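Local coordinates for protein histone-lysine N-methyltransferase family member SUVH9 (Arabidopsis thaliana, PDB 4NJ5) that acts in gene silencing without methyltransferase activity, and may bind methylated DNA and recruit RNA polymerase V to chromatin during RNA-directed DNA methylation, at residues 300-305 with 312-317; 322-327 with 337-342; 352-357 with 384-389. All blocks are in the same frame, centred on the assembly; numbering follows the deposited sequence.

Contact 1 (300-305 with 312-317). With ZN (zinc ion), chain D; ZN (zinc ion), chain B.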
loop_
_atom_site.group_PDB
_atom_site.type_symbol
_atom_site.label_atom_id
_atom_site.label_comp_id
_atom_site.label_asym_id
_atom_site.label_seq_id
_atom_site.Cartn_x
_atom_site.Cartn_y
_atom_site.Cartn_z
ATOM N N SER A 300 22.685 21.148 16.210
ATOM C CA SER A 300 23.664 20.896 15.177
ATOM C C SER A 300 23.086 20.016 14.064
ATOM O O SER A 300 22.254 19.155 14.325
ATOM C CB SER A 300 24.875 20.229 15.805
ATOM O OG SER A 300 24.427 19.240 16.708
ATOM N N GLY A 301 23.542 20.245 12.833
ATOM C CA GLY A 301 23.087 19.491 11.683
ATOM C C GLY A 301 24.205 18.665 11.086
ATOM O O GLY A 301 25.381 18.886 11.391
ATOM N N CYS A 302 23.849 17.704 10.239
ATOM C CA CYS A 302 24.866 16.929 9.543
ATOM C C CYS A 302 25.434 17.730 8.371
ATOM O O CYS A 302 24.897 18.779 8.003
ATOM C CB CYS A 302 24.310 15.585 9.070
ATOM S SG CYS A 302 23.047 15.724 7.807
ATOM N N ASP A 303 26.520 17.226 7.793
ATOM C CA ASP A 303 27.228 17.924 6.722
ATOM C C ASP A 303 27.191 17.148 5.406
ATOM O O ASP A 303 28.158 17.162 4.644
ATOM C CB ASP A 303 28.679 18.177 7.139
ATOM C CG ASP A 303 29.419 16.898 7.498
ATOM O OD1 ASP A 303 28.792 15.818 7.498
ATOM O OD2 ASP A 303 30.630 16.972 7.795
ATOM N N CYS A 304 26.071 16.478 5.146
ATOM C CA CYS A 304 25.939 15.611 3.975
ATOM C C CYS A 304 25.498 16.373 2.736
ATOM O O CYS A 304 24.367 16.225 2.276
ATOM C CB CYS A 304 24.951 14.478 4.262
ATOM S SG CYS A 304 25.437 13.443 5.641
ATOM N N VAL A 305 26.412 17.163 2.180
ATOM C CA VAL A 305 26.096 18.070 1.079
ATOM C C VAL A 305 25.557 17.383 -0.181
ATOM O O VAL A 305 25.040 18.050 -1.076
ATOM C CB VAL A 305 27.313 18.934 0.717
ATOM C CG1 VAL A 305 27.749 19.748 1.925
ATOM C CG2 VAL A 305 28.453 18.057 0.225
ATOM N N CYS A 312 26.788 9.509 9.267
ATOM C CA CYS A 312 26.734 10.923 9.622
ATOM C C CYS A 312 26.116 11.128 11.004
ATOM O O CYS A 312 25.636 10.180 11.630
ATOM C CB CYS A 312 25.977 11.731 8.566
ATOM S SG CYS A 312 24.190 11.828 8.805
ATOM N N LEU A 313 26.144 12.373 11.471
ATOM C CA LEU A 313 25.644 12.736 12.794
ATOM C C LEU A 313 24.159 12.422 12.962
ATOM O O LEU A 313 23.742 11.876 13.989
ATOM C CB LEU A 313 25.901 14.224 13.059
ATOM C CG LEU A 313 24.895 14.991 13.925
ATOM C CD1 LEU A 313 25.021 14.616 15.394
ATOM C CD2 LEU A 313 25.050 16.493 13.735
ATOM N N CYS A 314 23.367 12.766 11.953
ATOM C CA CYS A 314 21.931 12.527 12.001
ATOM C C CYS A 314 21.587 11.044 12.073
ATOM O O CYS A 314 20.567 10.665 12.656
ATOM C CB CYS A 314 21.236 13.203 10.823
ATOM S SG CYS A 314 21.199 15.001 10.977
ATOM N N GLU A 315 22.436 10.198 11.497
ATOM C CA GLU A 315 22.256 8.758 11.660
ATOM C C GLU A 315 22.496 8.349 13.112
ATOM O O GLU A 315 21.773 7.526 13.664
ATOM C CB GLU A 315 23.173 7.973 10.720
ATOM C CG GLU A 315 23.081 6.469 10.921
ATOM C CD GLU A 315 23.734 5.672 9.809
ATOM O OE1 GLU A 315 23.010 5.229 8.891
ATOM O OE2 GLU A 315 24.968 5.475 9.859
ATOM N N ALA A 316 23.516 8.942 13.722
ATOM C CA ALA A 316 23.819 8.693 15.126
ATOM C C ALA A 316 22.640 9.121 16.001
ATOM O O ALA A 316 22.338 8.470 17.007
ATOM C CB ALA A 316 25.079 9.424 15.540
ATOM N N LYS A 317 21.983 10.219 15.623
ATOM C CA LYS A 317 20.814 10.711 16.353
ATOM C C LYS A 317 19.663 9.714 16.264
ATOM O O LYS A 317 18.817 9.650 17.154
ATOM C CB LYS A 317 20.372 12.083 15.819
ATOM C CG LYS A 317 21.429 13.177 15.907
ATOM C CD LYS A 317 20.945 14.499 15.286
ATOM C CE LYS A 317 19.912 15.187 16.168
ATOM N NZ LYS A 317 19.039 16.113 15.397
HETATM ZN ZN ZN D . 23.583 13.356 7.011
HETATM ZN ZN ZN B . 20.976 15.844 8.852
HETATM O O HOH W 1 27.941 15.041 10.108
#
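C302 and C304 are joined to C312 and C314 by shared zinc ions, a metal-centred contact within the triangular three-zinc cluster of the pre-SET domain. Loop 300-305 faces the start of the short helix 313-317, and no hydrogen bond runs directly between the two segments; sulfur and metal do most of the joining. C302 is the bridging ligand. Its SG binds the chain B zinc at 2.3 Å and the chain D zinc at 2.6 Å, so one thiolate serves two metals and its negative charge is probably spread over both. A chi1 of 66° sets C302 SG between the backbone N and the carbonyl carbon, where it reaches both zincs. C302 CB lies 3.7 Å from C314 SG. The chain D zinc also takes C304 SG at 2.3 Å and C312 SG at 2.4 Å, and C308 completes its set of four. On the chain B zinc, C314 is the other ligand from these segments, with C340 and C344 supplying the rest. Beside the metals, L313 lays CD2 3.4 Å from G301 O, an apolar branch against the backbone of the loop. A water spans the other flank: it donates to D303 OD1 at 2.9 Å and accepts only weakly from L313 N. C312 has a second task, since it stands at the N-cap of the helix: besides binding zinc, its SG accepts a weak capping bond from E315 N, 3.6 Å long with an N-H...S angle of 152°.

Contact 2 (322-327 with 337-342). With ZN (zinc ion), chain B; ZN (zinc ion), chain C.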
loop_
_atom_site.group_PDB
_atom_site.type_symbol
_atom_site.label_atom_id
_atom_site.label_comp_id
_atom_site.label_asym_id
_atom_site.label_seq_id
_atom_site.Cartn_x
_atom_site.Cartn_y
_atom_site.Cartn_z
ATOM N N ILE A 322 19.203 5.616 9.735
ATOM C CA ILE A 322 18.307 6.586 9.123
ATOM C C ILE A 322 16.946 5.936 8.900
ATOM O O ILE A 322 16.854 4.851 8.332
ATOM C CB ILE A 322 18.864 7.088 7.780
ATOM C CG1 ILE A 322 20.229 7.745 7.978
ATOM C CG2 ILE A 322 17.904 8.075 7.141
ATOM C CD1 ILE A 322 20.163 9.105 8.638
ATOM N N ALA A 323 15.892 6.606 9.355
ATOM C CA ALA A 323 14.546 6.035 9.352
ATOM C C ALA A 323 14.046 5.563 7.983
ATOM O O ALA A 323 13.273 4.613 7.905
ATOM C CB ALA A 323 13.558 7.014 9.962
ATOM N N TYR A 324 14.481 6.216 6.910
ATOM C CA TYR A 324 13.893 5.962 5.597
ATOM C C TYR A 324 14.895 5.453 4.574
ATOM O O TYR A 324 16.091 5.731 4.673
ATOM C CB TYR A 324 13.236 7.231 5.053
ATOM C CG TYR A 324 12.505 8.045 6.091
ATOM C CD1 TYR A 324 11.168 7.807 6.376
ATOM C CD2 TYR A 324 13.151 9.059 6.782
ATOM C CE1 TYR A 324 10.496 8.558 7.322
ATOM C CE2 TYR A 324 12.490 9.814 7.729
ATOM C CZ TYR A 324 11.162 9.562 7.995
ATOM O OH TYR A 324 10.502 10.315 8.943
ATOM N N ASP A 325 14.396 4.714 3.584
ATOM C CA ASP A 325 15.218 4.311 2.448
ATOM C C ASP A 325 15.311 5.464 1.447
ATOM O O ASP A 325 14.852 6.572 1.735
ATOM C CB ASP A 325 14.705 3.011 1.793
ATOM C CG ASP A 325 13.310 3.147 1.167
ATOM O OD1 ASP A 325 12.770 4.270 1.060
ATOM O OD2 ASP A 325 12.756 2.104 0.755
ATOM N N TYR A 326 15.886 5.210 0.277
ATOM C CA TYR A 326 16.049 6.270 -0.716
ATOM C C TYR A 326 14.780 6.564 -1.516
ATOM O O TYR A 326 14.787 7.411 -2.407
ATOM C CB TYR A 326 17.227 5.970 -1.649
ATOM C CG TYR A 326 18.562 6.119 -0.964
ATOM C CD1 TYR A 326 19.228 7.342 -0.950
ATOM C CD2 TYR A 326 19.150 5.044 -0.309
ATOM C CE1 TYR A 326 20.449 7.487 -0.314
ATOM C CE2 TYR A 326 20.368 5.178 0.330
ATOM C CZ TYR A 326 21.013 6.400 0.325
ATOM O OH TYR A 326 22.227 6.531 0.960
ATOM N N ASN A 327 13.693 5.872 -1.193
ATOM C CA ASN A 327 12.421 6.098 -1.867
ATOM C C ASN A 327 11.443 6.819 -0.940
ATOM O O ASN A 327 10.278 7.033 -1.284
ATOM C CB ASN A 327 11.830 4.771 -2.349
ATOM C CG ASN A 327 10.811 4.951 -3.460
ATOM O OD1 ASN A 327 10.891 5.895 -4.246
ATOM N ND2 ASN A 327 9.846 4.038 -3.530
ATOM N N ILE A 337 11.798 9.766 15.396
ATOM C CA ILE A 337 12.552 9.995 14.174
ATOM C C ILE A 337 13.120 11.412 14.137
ATOM O O ILE A 337 12.384 12.394 14.274
ATOM C CB ILE A 337 11.687 9.759 12.922
ATOM C CG1 ILE A 337 11.124 8.334 12.922
ATOM C CG2 ILE A 337 12.499 10.022 11.663
ATOM C CD1 ILE A 337 10.226 8.024 11.741
ATOM N N HIS A 338 14.436 11.510 13.968
ATOM C CA HIS A 338 15.094 12.800 13.790
ATOM C C HIS A 338 15.381 13.039 12.311
ATOM O O HIS A 338 16.334 12.485 11.756
ATOM C CB HIS A 338 16.403 12.862 14.583
ATOM C CG HIS A 338 16.232 12.702 16.062
ATOM N ND1 HIS A 338 16.068 13.773 16.912
ATOM C CD2 HIS A 338 16.210 11.594 16.841
ATOM C CE1 HIS A 338 15.947 13.333 18.155
ATOM N NE2 HIS A 338 16.032 12.016 18.138
ATOM N N GLU A 339 14.547 13.852 11.671
ATOM C CA GLU A 339 14.788 14.238 10.286
ATOM C C GLU A 339 15.790 15.380 10.243
ATOM O O GLU A 339 15.994 16.070 11.238
ATOM C CB GLU A 339 13.484 14.642 9.589
ATOM C CG GLU A 339 12.612 13.461 9.194
ATOM C CD GLU A 339 11.387 13.862 8.390
ATOM O OE1 GLU A 339 11.303 15.031 7.950
ATOM O OE2 GLU A 339 10.508 12.995 8.196
ATOM N N CYS A 340 16.422 15.574 9.093
ATOM C CA CYS A 340 17.327 16.701 8.922
ATOM C C CYS A 340 16.548 18.007 8.929
ATOM O O CYS A 340 15.413 18.063 8.459
ATOM C CB CYS A 340 18.111 16.563 7.625
ATOM S SG CYS A 340 19.138 15.089 7.568
ATOM N N GLY A 341 17.162 19.053 9.471
ATOM C CA GLY A 341 16.541 20.364 9.517
ATOM C C GLY A 341 17.411 21.439 8.894
ATOM O O GLY A 341 18.327 21.140 8.124
ATOM N N SER A 342 17.129 22.695 9.237
ATOM C CA SER A 342 17.842 23.825 8.656
ATOM C C SER A 342 19.322 23.833 9.029
ATOM O O SER A 342 20.146 24.387 8.305
ATOM C CB SER A 342 17.178 25.148 9.056
ATOM O OG SER A 342 17.119 25.292 10.464
HETATM ZN ZN ZN B . 20.976 15.844 8.852
HETATM ZN ZN ZN C . 20.147 14.753 5.415
#
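A323 and I337 mark the closest backbone approach, with CA atoms 6.6 Å apart; past Y324 the loop 322-327 heads away, while 337-342 leaves a two-residue strand and runs on to the zinc ligand C340. The apolar part of the contact centres on I337. Its CG2, which lies anti to the backbone N because chi1 is -58°, reaches A323 CB at 3.6 Å and also packs 3.4 Å from Y324 OH. I337 CD1 reaches the same two residues, so both branches of the isoleucine lie against A323 CB and the hydroxyl of Y324. The A323 methyl itself sits over one face of the Y324 ring, toward its rim. Strand 337-338 is the outermost strand of a four-stranded sheet whose other members belong to the SET domain, and it pairs in parallel with strand 469-475; the contact therefore brings a pre-SET loop against the edge of the SET sheet. The polar end of Y324 turns to E339. Y324 OH donates a weak hydrogen bond of 2.8 Å to E339 OE2, with the ring and carboxylate planes 73° apart and the two side chains crossing at about a right angle. E339 OE2 has its stronger partner in T355 OG1, and OE1 accepts from Q356 NE2, so this buried carboxylate is gripped at both oxygens and its rotation is fixed. One residue further, C340 SG bridges two metals, lying 2.4 Å from the chain B zinc and 2.4 Å from the chain C zinc, whose site C308, C346 and C350 complete.

Contact 3 (352-357 with 384-389)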
loop_
_atom_site.group_PDB
_atom_site.type_symbol
_atom_site.label_atom_id
_atom_site.label_comp_id
_atom_site.label_asym_id
_atom_site.label_seq_id
_atom_site.Cartn_x
_atom_site.Cartn_y
_atom_site.Cartn_z
ATOM N N ASN A 352 16.500 11.799 4.348
ATOM C CA ASN A 352 16.096 12.011 5.731
ATOM C C ASN A 352 15.235 13.264 5.899
ATOM O O ASN A 352 15.254 13.913 6.947
ATOM C CB ASN A 352 17.315 12.055 6.658
ATOM C CG ASN A 352 16.956 11.750 8.100
ATOM O OD1 ASN A 352 16.001 11.018 8.371
ATOM N ND2 ASN A 352 17.709 12.324 9.034
ATOM N N ARG A 353 14.476 13.592 4.857
ATOM C CA ARG A 353 13.574 14.743 4.891
ATOM C C ARG A 353 12.181 14.372 4.385
ATOM O O ARG A 353 11.589 15.106 3.604
ATOM C CB ARG A 353 14.140 15.899 4.057
ATOM C CG ARG A 353 15.431 16.513 4.591
ATOM C CD ARG A 353 15.849 17.721 3.755
ATOM N NE ARG A 353 17.118 18.308 4.185
ATOM C CZ ARG A 353 17.230 19.259 5.111
ATOM N NH1 ARG A 353 16.149 19.725 5.720
ATOM N NH2 ARG A 353 18.423 19.743 5.433
ATOM N N VAL A 354 11.656 13.239 4.839
ATOM C CA VAL A 354 10.388 12.724 4.326
ATOM C C VAL A 354 9.152 13.503 4.790
ATOM O O VAL A 354 8.459 14.109 3.973
ATOM C CB VAL A 354 10.220 11.221 4.650
ATOM C CG1 VAL A 354 8.835 10.729 4.238
ATOM C CG2 VAL A 354 11.297 10.416 3.948
ATOM N N THR A 355 8.880 13.493 6.092
ATOM C CA THR A 355 7.619 14.031 6.608
ATOM C C THR A 355 7.505 15.557 6.534
ATOM O O THR A 355 6.396 16.095 6.529
ATOM C CB THR A 355 7.333 13.559 8.053
ATOM O OG1 THR A 355 8.290 14.134 8.950
ATOM C CG2 THR A 355 7.398 12.041 8.143
ATOM N N GLN A 356 8.640 16.248 6.471
ATOM C CA GLN A 356 8.641 17.706 6.369
ATOM C C GLN A 356 8.095 18.206 5.021
ATOM O O GLN A 356 7.794 19.388 4.872
ATOM C CB GLN A 356 10.042 18.274 6.639
ATOM C CG GLN A 356 11.093 17.856 5.625
ATOM C CD GLN A 356 12.515 18.115 6.103
ATOM O OE1 GLN A 356 13.228 18.956 5.549
ATOM N NE2 GLN A 356 12.938 17.379 7.128
ATOM N N LYS A 357 7.962 17.300 4.053
ATOM C CA LYS A 357 7.352 17.620 2.759
ATOM C C LYS A 357 5.848 17.860 2.870
ATOM O O LYS A 357 5.257 18.528 2.026
ATOM C CB LYS A 357 7.580 16.486 1.753
ATOM C CG LYS A 357 8.690 16.721 0.747
ATOM C CD LYS A 357 10.049 16.480 1.362
ATOM C CE LYS A 357 11.140 16.453 0.309
ATOM N NZ LYS A 357 12.436 16.926 0.871
ATOM N N GLY A 384 4.734 1.306 4.359
ATOM C CA GLY A 384 5.802 2.101 4.939
ATOM C C GLY A 384 5.894 3.518 4.402
ATOM O O GLY A 384 6.767 4.284 4.810
ATOM N N ALA A 385 4.996 3.873 3.487
ATOM C CA ALA A 385 5.003 5.215 2.900
ATOM C C ALA A 385 4.365 6.252 3.822
ATOM O O ALA A 385 3.439 5.944 4.572
ATOM C CB ALA A 385 4.302 5.209 1.554
ATOM N N PHE A 386 4.865 7.483 3.756
ATOM C CA PHE A 386 4.322 8.588 4.543
ATOM C C PHE A 386 3.045 9.118 3.912
ATOM O O PHE A 386 2.998 9.382 2.712
ATOM C CB PHE A 386 5.349 9.714 4.670
ATOM C CG PHE A 386 4.788 11.000 5.229
ATOM C CD1 PHE A 386 4.332 11.067 6.534
ATOM C CD2 PHE A 386 4.735 12.146 4.447
ATOM C CE1 PHE A 386 3.824 12.255 7.053
ATOM C CE2 PHE A 386 4.232 13.334 4.956
ATOM C CZ PHE A 386 3.777 13.389 6.263
ATOM N N ILE A 387 2.010 9.279 4.725
ATOM C CA ILE A 387 0.732 9.760 4.224
ATOM C C ILE A 387 0.575 11.253 4.511
ATOM O O ILE A 387 0.531 12.074 3.594
ATOM C CB ILE A 387 -0.440 8.954 4.827
ATOM C CG1 ILE A 387 -0.297 7.474 4.458
ATOM C CG2 ILE A 387 -1.776 9.497 4.347
ATOM C CD1 ILE A 387 -1.257 6.550 5.185
ATOM N N CYS A 388 0.516 11.595 5.791
ATOM C CA CYS A 388 0.329 12.972 6.217
ATOM C C CYS A 388 0.600 13.069 7.706
ATOM O O CYS A 388 0.713 12.052 8.395
ATOM C CB CYS A 388 -1.106 13.413 5.957
ATOM S SG CYS A 388 -2.304 12.467 6.922
ATOM N N GLU A 389 0.691 14.299 8.197
ATOM C CA GLU A 389 0.805 14.558 9.622
ATOM C C GLU A 389 -0.575 14.405 10.254
ATOM O O GLU A 389 -1.594 14.527 9.569
ATOM C CB GLU A 389 1.339 15.982 9.842
ATOM C CG GLU A 389 1.631 16.357 11.290
ATOM C CD GLU A 389 2.316 17.714 11.424
ATOM O OE1 GLU A 389 2.783 18.250 10.395
ATOM O OE2 GLU A 389 2.387 18.245 12.557
#
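T355 and F386 come nearest in the backbone, 6.7 Å between CA atoms, where the 3-10 turn 355-357 lies next to strand 386-389, an outermost strand of its four-stranded sheet. The F386 ring faces the turn. T355 CA stands 3.9 Å from the centroid of the F386 ring and only 14° off its normal, a CH-pi contact. On the same face T355 CG2 touches F386 CD1 at 3.6 Å, and the threonine crosses the ring at about a right angle. V354 takes the base of the side chain: its CG1 rests 3.7 Å from F386 CB, the two side chains sliding past each other in opposite directions. F386 CG lies anti to the backbone N (chi1 169°), which carries the ring across to the turn, and the backbone N of C388 lies over the opposite face, toward its rim. M487 of strand 485-490 packs on both T355 and F386. With an alanine in place of F386 the ring is gone, and T355 CA and CG2 would probably be left over a gap beside M487, while V354 would keep its contact with CB. No hydrogen bond crosses between the segments, and T355 OG1 is turned to E339 OE2, on the pre-SET side, so pre-SET turn and SET strand meet here through apolar surface and the ring face rather than through charge.

How the contacts relate
The three contacts follow one another along the chain without nesting or crossing. Contact 1 closes the short loop 306-311, which supplies C308 to the cluster. The chain then leaves helix 313-317, and contact 2 closes a loop of nine residues before strand 337-338. Contact 3 spans the longest gap, 26 residues that include strands 363-367 and 373-377, and joins a pre-SET turn to a SET-domain strand. Contacts 1 and 2 share the chain B zinc; contacts 2 and 3 adjoin through 339-340 and 355-356 and reach opposite outer strands of one sheet, 337-338 and 386-389. Together they lead from the zinc cluster to the SET sheet.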